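Local atomic coordinates of polyketide biosynthesis 3-hydroxy-3-methylglutaryl-ACP synthase PksG (Bacillus subtilis, PDB entry 4YXT), a protein that catalyses the aldol condensation of acetyl-AcpK with a beta-ketothioester polyketide intermediate on PksL during biosynthesis of the antibiotic bacillaene. Residues Glu22-Arg27 / Met364-Glu368. The protein carries 1 engineered substitution. Sequence-based numbering, arbitrary orientation.
Sequences ELAKYR and MEEYE
Met-364 reaches across to Leu-23 and Tyr-26 where two short helices, 20-27 and 364-370, meet at the periphery of this thiolase-fold enzyme, joining its N-terminal and C-terminal family regions. The segment axes cross at -77° and approach to 11.9 Å, a separation that side chains have to bridge. Met-364 does most of this: a bend at chi2 turns its thioether toward helix 20-27, and CE ends 3.2 Å from the backbone N of Leu-23 and close to CB of both Glu-22 and Leu-23. The same side chain passes over one face of the Tyr-26 ring, running opposite to it, with Met-364 CG 4.0 Å from Tyr-26 CD1. Met-364 SD stands 4.9 Å from the centroid of the Tyr-26 ring and 25° off its normal, which defines a rather distant Met-aromatic contact. Deeper in, Leu-23 crosses Met-364 and Tyr-367 at about right angles; its CD1 lies 3.9 Å from Tyr-367 CE2, and Leu-18 of strand 16-19 touches all three residues. Lys-42 and Glu-165 hydrogen-bond the Tyr-367 hydroxyl, and Glu-165 also forms a salt bridge with Arg-27 NE, so the arginine is shared between two carboxylates. The second is Glu-368, which folds at chi2, bringing its carboxylate back to the arginine and OE1 to 3.2 Å from Tyr-26 CE2. The guanidinium and carboxylate planes are 78° apart, so the groups do not pair in one plane; the further bonds, Arg-27 NH1 to Glu-368 OE1 and Arg-27 NH2 to Glu-368 OE2, are weak. The straighter bond runs from Arg-27 NH1 to the syn lone pair of Glu-368 OE2, 3.3 Å away and practically in the guanidinium plane.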
ATOM      1  N   GLU A  22       6.500 -26.449  24.957  1.00 45.73           N
ATOM      2  CA  GLU A  22       5.333 -27.265  25.324  1.00 46.62           C
ATOM      3  C   GLU A  22       4.566 -27.692  24.084  1.00 45.96           C
ATOM      4  O   GLU A  22       4.076 -28.830  23.995  1.00 46.15           O
ATOM      5  CB  GLU A  22       4.372 -26.519  26.258  1.00 50.23           C
ATOM      6  CG  GLU A  22       4.904 -26.229  27.663  1.00 55.43           C
ATOM      7  CD  GLU A  22       3.992 -25.296  28.505  1.00 65.54           C
ATOM      8  OE1 GLU A  22       3.060 -24.633  27.962  1.00 68.40           O
ATOM      9  OE2 GLU A  22       4.212 -25.211  29.743  1.00 68.81           O
ATOM     10  N   LEU A  23       4.414 -26.779  23.129  1.00 42.71           N
ATOM     11  CA  LEU A  23       3.637 -27.104  21.930  1.00 40.69           C
ATOM     12  C   LEU A  23       4.326 -28.228  21.159  1.00 35.75           C
ATOM     13  O   LEU A  23       3.684 -29.114  20.658  1.00 32.65           O
ATOM     14  CB  LEU A  23       3.441 -25.880  21.037  1.00 39.67           C
ATOM     15  CG  LEU A  23       2.670 -26.130  19.748  1.00 43.04           C
ATOM     16  CD1 LEU A  23       1.197 -26.424  20.048  1.00 46.14           C
ATOM     17  CD2 LEU A  23       2.823 -24.950  18.798  1.00 42.55           C
ATOM     18  N   ALA A  24       5.638 -28.183  21.071  1.00 34.90           N
ATOM     19  CA  ALA A  24       6.350 -29.195  20.324  1.00 39.02           C
ATOM     20  C   ALA A  24       6.027 -30.597  20.901  1.00 43.18           C
ATOM     21  O   ALA A  24       5.700 -31.535  20.145  1.00 38.62           O
ATOM     22  CB  ALA A  24       7.838 -28.911  20.354  1.00 37.47           C
ATOM     23  N   LYS A  25       6.108 -30.702  22.236  1.00 45.56           N
ATOM     24  CA  LYS A  25       5.783 -31.919  22.993  1.00 43.84           C
ATOM     25  C   LYS A  25       4.427 -32.441  22.607  1.00 48.46           C
ATOM     26  O   LYS A  25       4.264 -33.618  22.293  1.00 47.17           O
ATOM     27  CB  LYS A  25       5.761 -31.635  24.504  1.00 46.81           C
ATOM     28  CG  LYS A  25       7.050 -31.927  25.261  1.00 47.07           C
ATOM     29  CD  LYS A  25       8.285 -31.484  24.501  1.00 48.29           C
ATOM     30  CE  LYS A  25       9.533 -31.725  25.325  1.00 50.30           C
ATOM     31  NZ  LYS A  25       9.575 -30.799  26.496  1.00 51.86           N
ATOM     32  N   TYR A  26       3.445 -31.553  22.636  1.00 49.06           N
ATOM     33  CA  TYR A  26       2.084 -31.924  22.345  1.00 46.62           C
ATOM     34  C   TYR A  26       1.881 -32.399  20.903  1.00 46.99           C
ATOM     35  O   TYR A  26       0.994 -33.214  20.622  1.00 49.39           O
ATOM     36  CB  TYR A  26       1.219 -30.730  22.625  1.00 50.58           C
ATOM     37  CG  TYR A  26      -0.253 -31.012  22.669  1.00 53.30           C
ATOM     38  CD1 TYR A  26      -0.890 -31.309  23.877  1.00 52.83           C
ATOM     39  CD2 TYR A  26      -1.023 -30.918  21.514  1.00 56.45           C
ATOM     40  CE1 TYR A  26      -2.258 -31.543  23.921  1.00 56.68           C
ATOM     41  CE2 TYR A  26      -2.393 -31.138  21.541  1.00 59.12           C
ATOM     42  CZ  TYR A  26      -3.006 -31.450  22.739  1.00 59.72           C
ATOM     43  OH  TYR A  26      -4.358 -31.675  22.739  1.00 61.03           O
ATOM     44  N   ARG A  27       2.707 -31.902  19.993  1.00 45.28           N
ATOM     45  CA  ARG A  27       2.555 -32.162  18.571  1.00 45.72           C
ATOM     46  C   ARG A  27       3.549 -33.206  18.085  1.00 50.61           C
ATOM     47  O   ARG A  27       3.492 -33.612  16.925  1.00 47.88           O
ATOM     48  CB  ARG A  27       2.727 -30.866  17.773  1.00 44.33           C
ATOM     49  CG  ARG A  27       1.611 -29.848  18.020  1.00 42.86           C
ATOM     50  CD  ARG A  27       0.403 -30.004  17.095  1.00 40.51           C
ATOM     51  NE  ARG A  27      -0.451 -28.803  17.097  1.00 39.09           N
ATOM     52  CZ  ARG A  27      -1.737 -28.753  17.468  1.00 44.70           C
ATOM     53  NH1 ARG A  27      -2.391 -29.853  17.848  1.00 48.24           N
ATOM     54  NH2 ARG A  27      -2.402 -27.597  17.435  1.00 41.05           N
ATOM     55  N   MET A 364      -2.659 -25.509  26.566  1.00 46.02           N
ATOM     56  CA  MET A 364      -2.966 -26.230  25.341  1.00 49.21           C
ATOM     57  C   MET A 364      -4.461 -26.426  25.133  1.00 48.58           C
ATOM     58  O   MET A 364      -4.910 -26.531  23.997  1.00 45.09           O
ATOM     59  CB  MET A 364      -2.251 -27.589  25.317  1.00 52.99           C
ATOM     60  CG  MET A 364      -0.745 -27.478  25.145  1.00 56.04           C
ATOM     61  SD  MET A 364      -0.267 -26.639  23.610  1.00 60.32           S
ATOM     62  CE  MET A 364       1.384 -26.199  24.123  1.00 62.65           C
ATOM     63  N   GLU A 365      -5.243 -26.473  26.210  1.00 48.95           N
ATOM     64  CA  GLU A 365      -6.678 -26.569  26.033  1.00 52.47           C
ATOM     65  C   GLU A 365      -7.171 -25.197  25.557  1.00 49.68           C
ATOM     66  O   GLU A 365      -7.960 -25.129  24.622  1.00 45.78           O
ATOM     67  CB  GLU A 365      -7.420 -27.076  27.289  1.00 54.45           C
ATOM     68  CG  GLU A 365      -8.123 -28.436  27.114  1.00 63.47           C
ATOM     69  CD  GLU A 365      -7.252 -29.672  27.422  1.00 76.65           C
ATOM     70  OE1 GLU A 365      -6.114 -29.503  27.925  1.00 81.52           O
ATOM     71  OE2 GLU A 365      -7.704 -30.829  27.171  1.00 75.29           O
ATOM     72  N   GLU A 366      -6.695 -24.112  26.170  1.00 43.13           N
ATOM     73  CA  GLU A 366      -7.085 -22.770  25.689  1.00 46.25           C
ATOM     74  C   GLU A 366      -6.691 -22.534  24.223  1.00 45.29           C
ATOM     75  O   GLU A 366      -7.478 -22.019  23.434  1.00 43.95           O
ATOM     76  CB  GLU A 366      -6.484 -21.667  26.569  1.00 43.94           C
ATOM     77  CG  GLU A 366      -7.211 -21.492  27.888  1.00 41.18           C
ATOM     78  CD  GLU A 366      -6.434 -20.686  28.901  1.00 42.34           C
ATOM     79  OE1 GLU A 366      -5.202 -20.816  28.999  1.00 41.25           O
ATOM     80  OE2 GLU A 366      -7.069 -19.930  29.636  1.00 48.17           O
ATOM     81  N   TYR A 367      -5.486 -22.955  23.871  1.00 45.25           N
ATOM     82  CA  TYR A 367      -4.921 -22.659  22.574  1.00 49.65           C
ATOM     83  C   TYR A 367      -5.570 -23.515  21.463  1.00 56.15           C
ATOM     84  O   TYR A 367      -5.807 -23.031  20.348  1.00 58.57           O
ATOM     85  CB  TYR A 367      -3.404 -22.823  22.623  1.00 46.44           C
ATOM     86  CG  TYR A 367      -2.793 -22.807  21.253  1.00 51.08           C
ATOM     87  CD1 TYR A 367      -2.688 -21.612  20.523  1.00 50.56           C
ATOM     88  CD2 TYR A 367      -2.350 -23.973  20.665  1.00 47.49           C
ATOM     89  CE1 TYR A 367      -2.150 -21.599  19.255  1.00 46.02           C
ATOM     90  CE2 TYR A 367      -1.819 -23.967  19.394  1.00 51.58           C
ATOM     91  CZ  TYR A 367      -1.726 -22.776  18.693  1.00 49.06           C
ATOM     92  OH  TYR A 367      -1.174 -22.795  17.439  1.00 51.61           O
ATOM     93  N   GLU A 368      -5.895 -24.766  21.782  1.00 60.30           N
ATOM     94  CA  GLU A 368      -6.535 -25.682  20.828  1.00 61.41           C
ATOM     95  C   GLU A 368      -7.993 -25.270  20.552  1.00 61.15           C
ATOM     96  O   GLU A 368      -8.578 -25.633  19.513  1.00 52.50           O
ATOM     97  CB  GLU A 368      -6.467 -27.122  21.370  1.00 66.45           C
ATOM     98  CG  GLU A 368      -6.669 -28.238  20.347  1.00 69.70           C
ATOM     99  CD  GLU A 368      -5.385 -28.667  19.645  1.00 69.59           C
ATOM    100  OE1 GLU A 368      -4.382 -28.961  20.336  1.00 68.63           O
ATOM    101  OE2 GLU A 368      -5.395 -28.727  18.396  1.00 66.89           O
TER